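Local coordinates for protein triosephosphate isomerase (Toxoplasma gondii, PDB 5UPR) that probably interconverts D-glyceraldehyde 3-phosphate and dihydroxyacetone phosphate as a homodimeric enzyme of glycolysis and gluconeogenesis, at residues A[98-103]-A[121-126]; A[74-79]-A[128-133]. All coordinates share one frame; numbering follows the deposited sequence.

Interaction 1: A[98-103]-A[121-126]. With SO4 (sulfate ion), chain F.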
loop_
_atom_site.group_PDB
_atom_site.type_symbol
_atom_site.label_atom_id
_atom_site.label_comp_id
_atom_site.label_asym_id
_atom_site.label_seq_id
_atom_site.Cartn_x
_atom_site.Cartn_y
_atom_site.Cartn_z
ATOM N N VAL A 98 5.335 5.387 10.718
ATOM C CA VAL A 98 4.934 5.478 9.331
ATOM C C VAL A 98 5.557 6.715 8.646
ATOM O O VAL A 98 5.711 7.755 9.295
ATOM C CB VAL A 98 3.413 5.562 9.157
ATOM C CG1 VAL A 98 2.832 4.217 9.554
ATOM C CG2 VAL A 98 2.756 6.707 9.925
ATOM N N VAL A 99 5.847 6.572 7.351
ATOM C CA VAL A 99 6.222 7.682 6.485
ATOM C C VAL A 99 4.988 8.184 5.780
ATOM O O VAL A 99 4.246 7.376 5.169
ATOM C CB VAL A 99 7.252 7.227 5.438
ATOM C CG1 VAL A 99 7.656 8.386 4.521
ATOM C CG2 VAL A 99 8.510 6.562 6.129
ATOM N N LEU A 100 4.720 9.503 5.867
ATOM C CA LEU A 100 3.527 10.082 5.209
ATOM C C LEU A 100 3.879 11.297 4.404
ATOM O O LEU A 100 4.768 12.099 4.801
ATOM C CB LEU A 100 2.506 10.442 6.290
ATOM C CG LEU A 100 1.767 9.234 6.896
ATOM C CD1 LEU A 100 0.753 9.660 7.954
ATOM C CD2 LEU A 100 1.038 8.465 5.803
ATOM N N GLY A 101 3.187 11.477 3.304
ATOM C CA GLY A 101 3.425 12.576 2.405
ATOM C C GLY A 101 4.714 12.679 1.620
ATOM O O GLY A 101 5.082 13.758 1.181
ATOM N N HIS A 102 5.373 11.540 1.387
ATOM C CA HIS A 102 6.512 11.518 0.516
ATOM C C HIS A 102 6.173 12.168 -0.819
ATOM O O HIS A 102 5.066 11.915 -1.355
ATOM C CB HIS A 102 7.039 10.099 0.307
ATOM C CG HIS A 102 8.448 10.068 -0.199
ATOM N ND1 HIS A 102 8.755 10.203 -1.515
ATOM C CD2 HIS A 102 9.626 10.019 0.466
ATOM C CE1 HIS A 102 10.069 10.190 -1.645
ATOM N NE2 HIS A 102 10.625 10.078 -0.458
ATOM N N SER A 103 7.102 12.900 -1.384
ATOM C CA SER A 103 6.812 13.581 -2.674
ATOM C C SER A 103 6.415 12.622 -3.794
ATOM O O SER A 103 5.622 12.988 -4.682
ATOM C CB SER A 103 7.963 14.483 -3.190
ATOM O OG SER A 103 9.086 13.691 -3.216
ATOM N N ALA A 121 -2.674 15.324 5.329
ATOM C CA ALA A 121 -3.052 15.733 6.675
ATOM C C ALA A 121 -4.024 14.735 7.321
ATOM O O ALA A 121 -3.906 14.412 8.534
ATOM C CB ALA A 121 -3.663 17.110 6.610
ATOM N N LYS A 122 -5.019 14.282 6.536
ATOM C CA LYS A 122 -5.954 13.282 7.038
ATOM C C LYS A 122 -5.242 11.986 7.427
ATOM O O LYS A 122 -5.560 11.390 8.470
ATOM C CB LYS A 122 -7.021 12.989 6.000
ATOM C CG LYS A 122 -8.099 12.014 6.400
ATOM C CD LYS A 122 -9.219 11.970 5.360
ATOM C CE LYS A 122 -10.298 11.009 5.836
ATOM N NZ LYS A 122 -11.292 11.593 6.764
ATOM N N LYS A 123 -4.257 11.553 6.611
ATOM C CA LYS A 123 -3.479 10.370 6.987
ATOM C C LYS A 123 -2.726 10.608 8.309
ATOM O O LYS A 123 -2.667 9.696 9.151
ATOM C CB LYS A 123 -2.511 9.969 5.902
ATOM C CG LYS A 123 -3.117 9.467 4.625
ATOM C CD LYS A 123 -2.125 9.099 3.519
ATOM C CE LYS A 123 -2.849 8.382 2.442
ATOM N NZ LYS A 123 -2.025 7.470 1.657
ATOM N N VAL A 124 -2.141 11.793 8.464
ATOM C CA VAL A 124 -1.343 12.101 9.669
ATOM C C VAL A 124 -2.239 12.014 10.924
ATOM O O VAL A 124 -1.887 11.350 11.918
ATOM C CB VAL A 124 -0.620 13.459 9.605
ATOM C CG1 VAL A 124 0.086 13.758 10.931
ATOM C CG2 VAL A 124 0.410 13.506 8.472
ATOM N N ARG A 125 -3.378 12.687 10.868
ATOM C CA ARG A 125 -4.318 12.684 11.988
ATOM C C ARG A 125 -4.746 11.256 12.377
ATOM O O ARG A 125 -4.819 10.924 13.562
ATOM C CB ARG A 125 -5.584 13.480 11.639
ATOM C CG ARG A 125 -6.689 13.472 12.665
ATOM C CD ARG A 125 -6.129 13.996 14.001
ATOM N NE ARG A 125 -7.065 13.955 15.143
ATOM C CZ ARG A 125 -7.860 14.924 15.580
ATOM N NH1 ARG A 125 -7.849 16.155 15.054
ATOM N NH2 ARG A 125 -8.721 14.642 16.529
ATOM N N ALA A 126 -5.080 10.447 11.375
ATOM C CA ALA A 126 -5.513 9.078 11.601
ATOM C C ALA A 126 -4.416 8.246 12.266
ATOM O O ALA A 126 -4.667 7.472 13.212
ATOM C CB ALA A 126 -5.930 8.450 10.304
HETATM S S SO4 F . -10.294 18.085 16.443
HETATM O O1 SO4 F . -8.872 17.956 16.839
HETATM O O2 SO4 F . -10.973 16.811 16.759
HETATM O O3 SO4 F . -10.864 19.166 17.282
HETATM O O4 SO4 F . -10.436 18.442 15.007
#

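Interaction 2: A[74-79]-A[128-133]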
loop_
_atom_site.group_PDB
_atom_site.type_symbol
_atom_site.label_atom_id
_atom_site.label_comp_id
_atom_site.label_asym_id
_atom_site.label_seq_id
_atom_site.Cartn_x
_atom_site.Cartn_y
_atom_site.Cartn_z
ATOM N N THR A 74 -5.800 6.881 4.730
ATOM C CA THR A 74 -6.763 7.831 5.214
ATOM C C THR A 74 -7.841 7.168 6.086
ATOM O O THR A 74 -8.487 7.826 6.877
ATOM C CB THR A 74 -7.522 8.565 4.086
ATOM O OG1 THR A 74 -8.121 7.613 3.201
ATOM C CG2 THR A 74 -6.613 9.404 3.324
ATOM N N GLN A 75 -8.050 5.879 5.867
ATOM C CA GLN A 75 -9.097 5.110 6.576
ATOM C C GLN A 75 -8.446 4.596 7.853
ATOM O O GLN A 75 -7.472 3.829 7.791
ATOM C CB GLN A 75 -9.611 3.974 5.706
ATOM C CG GLN A 75 -10.019 4.444 4.311
ATOM C CD GLN A 75 -11.063 5.533 4.361
ATOM O OE1 GLN A 75 -12.200 5.248 4.710
ATOM N NE2 GLN A 75 -10.693 6.742 4.019
ATOM N N GLN A 76 -8.959 5.036 8.995
ATOM C CA GLN A 76 -8.234 4.906 10.235
ATOM C C GLN A 76 -8.228 3.511 10.849
ATOM O O GLN A 76 -7.244 3.103 11.427
ATOM C CB GLN A 76 -8.835 5.901 11.282
ATOM C CG GLN A 76 -8.120 5.846 12.604
ATOM C CD GLN A 76 -8.532 6.949 13.567
ATOM O OE1 GLN A 76 -8.778 8.094 13.161
ATOM N NE2 GLN A 76 -8.549 6.615 14.859
ATOM N N ALA A 77 -9.318 2.781 10.722
ATOM C CA ALA A 77 -9.553 1.563 11.505
ATOM C C ALA A 77 -9.632 0.338 10.540
ATOM O O ALA A 77 -9.089 0.404 9.479
ATOM C CB ALA A 77 -10.839 1.710 12.283
ATOM N N TYR A 78 -10.241 -0.761 10.943
ATOM C CA TYR A 78 -10.445 -1.932 10.063
ATOM C C TYR A 78 -11.789 -1.760 9.302
ATOM O O TYR A 78 -12.740 -1.176 9.796
ATOM C CB TYR A 78 -10.517 -3.243 10.889
ATOM C CG TYR A 78 -9.237 -3.548 11.675
ATOM C CD1 TYR A 78 -8.080 -3.851 11.004
ATOM C CD2 TYR A 78 -9.196 -3.574 13.063
ATOM C CE1 TYR A 78 -6.912 -4.189 11.669
ATOM C CE2 TYR A 78 -8.010 -3.902 13.768
ATOM C CZ TYR A 78 -6.855 -4.146 13.056
ATOM O OH TYR A 78 -5.639 -4.476 13.624
ATOM N N GLY A 79 -11.827 -2.275 8.088
ATOM C CA GLY A 79 -13.028 -2.345 7.301
ATOM C C GLY A 79 -12.780 -2.580 5.830
ATOM O O GLY A 79 -11.742 -3.135 5.430
ATOM N N LEU A 128 -1.745 9.401 14.053
ATOM C CA LEU A 128 -1.530 9.864 15.437
ATOM C C LEU A 128 -2.643 9.436 16.363
ATOM O O LEU A 128 -2.375 9.036 17.509
ATOM C CB LEU A 128 -1.374 11.386 15.444
ATOM C CG LEU A 128 -0.214 12.028 14.718
ATOM C CD1 LEU A 128 -0.381 13.555 14.743
ATOM C CD2 LEU A 128 1.108 11.523 15.315
ATOM N N ASN A 129 -3.896 9.511 15.904
ATOM C CA ASN A 129 -5.044 8.989 16.689
ATOM C C ASN A 129 -4.841 7.533 17.099
ATOM O O ASN A 129 -5.316 7.156 18.114
ATOM C CB ASN A 129 -6.371 9.031 15.941
ATOM C CG ASN A 129 -6.957 10.436 15.777
ATOM O OD1 ASN A 129 -6.525 11.433 16.412
ATOM N ND2 ASN A 129 -7.989 10.511 14.903
ATOM N N GLU A 130 -4.181 6.711 16.289
ATOM C CA GLU A 130 -3.961 5.302 16.644
ATOM C C GLU A 130 -2.618 5.047 17.337
ATOM O O GLU A 130 -2.195 3.903 17.407
ATOM C CB GLU A 130 -4.076 4.434 15.396
ATOM C CG GLU A 130 -5.462 4.429 14.799
ATOM C CD GLU A 130 -6.515 3.715 15.627
ATOM O OE1 GLU A 130 -6.188 2.787 16.431
ATOM O OE2 GLU A 130 -7.686 4.079 15.439
ATOM N N GLY A 131 -1.964 6.088 17.848
ATOM C CA GLY A 131 -0.710 5.889 18.585
ATOM C C GLY A 131 0.575 5.679 17.755
ATOM O O GLY A 131 1.589 5.370 18.333
ATOM N N LEU A 132 0.541 5.936 16.443
ATOM C CA LEU A 132 1.762 5.843 15.660
ATOM C C LEU A 132 2.592 7.100 15.765
ATOM O O LEU A 132 2.058 8.175 16.084
ATOM C CB LEU A 132 1.478 5.596 14.149
ATOM C CG LEU A 132 0.784 4.234 13.850
ATOM C CD1 LEU A 132 0.367 4.214 12.404
ATOM C CD2 LEU A 132 1.751 3.063 14.166
ATOM N N SER A 133 3.910 6.962 15.559
ATOM C CA SER A 133 4.769 8.101 15.210
ATOM C C SER A 133 4.907 8.237 13.688
ATOM O O SER A 133 4.844 7.273 12.967
ATOM C CB SER A 133 6.142 7.929 15.865
ATOM O OG SER A 133 6.005 8.019 17.258
#

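Interaction 1: A[98-103]-A[121-126]
Lys123 NZ is gripped by two carboxylates, forming salt bridges to Asp71 and Glu115, while the aliphatic part of the same side chain lies against Leu100. The lysine runs extended beyond CG; its CB and CD lie against Leu100 CD2, and the ammonium end leads off to its acidic partners. Leu100 CD2 sits 3.9 Å from Lys123 CB. The other methyl presses on the helix backbone itself: Leu100 CD1 is 3.6 Å from Lys123 C and equally close to Val124 N, settling on the peptide link between the two residues. With Leu100 CG anti to its carbonyl carbon (chi1 -75°), the fork reaches out from the strand, one methyl on the peptide and the other along the lysine. Val124 flanks it, its CG2 lying 3.9 Å from Leu100 CD1.

Arg125 points away from the strand, and its guanidinium takes a sulfate, probably from the crystallisation liquor, at its edge. Arg125 NH1 donates to sulfate O1 at 2.7 Å, and Arg125 NH2 to sulfate O2 at 3.1 Å; the sulfur lies in the guanidinium plane, with the two acceptor oxygens on opposite sides of it.

The contact is a buried strand-to-helix layer of the TIM barrel: strand 97-100 meets helix 117-129, with Leu100 also touching Val134 of strand 133-138 and Val124 reaching Val161 of helix 150-164.

Interaction 2: A[74-79]-A[128-133]
An extended Gln76, with CG anti to its backbone N (chi1 -179°), carries its amide to the end of helix 117-129, where the side chain of Glu130, folded back at chi2 (-69°), turns a carboxylate oxygen to meet it. Gln76 NE2 donates to Glu130 OE2 at 2.7 Å, a nearly straight bond that leaves in the amide plane but reaches the anti side of the carboxylate, somewhat out of its plane. The other end of the amide is an acceptor: Asn129 ND2 donates to Gln76 OE1 at 3.1 Å, again almost linearly, although it comes in tilted from the carbonyl plane, the two amide planes being 53° apart. Carbon contacts accompany these bonds: Asn129 CB lies 3.4 Å from Gln76 NE2, and Glu130 CG packs 3.7 Å from Gln76 CG.

Helix 117-129 ends here in a Schellman motif with Gly131 as its C' residue, and Gly131 N bonds to Leu128 O.

Each end of the Gln76 amide thus has a complementary partner, which fixes its rotation: turned over, it would set its oxygen against the Glu130 carboxylate and its nitrogen against the Asn129 amide nitrogen. Asn129 is oriented likewise, since its OD1 accepts from Arg125 NE.

Overall arrangement
Both interactions use helix 117-129, interaction 1 on its barrel-facing side and interaction 2 at its C-terminal end, with centres 11 Å apart. They touch directly: Ala126 CA lies 3.8 Å from Gln76 OE1, and Val98 N is 3.0 Å from Ser133 O, a probable hydrogen bond between adjacent strands. The sulfate of interaction 1 is remote from the active-site end of the barrel, far from His102, which by its place in the family's sequence is probably the active-site histidine. Residues 74-79 belong to the loop that, as in other triosephosphate isomerases, reaches the partner subunit; Thr74 packs on Phe109 of the second subunit.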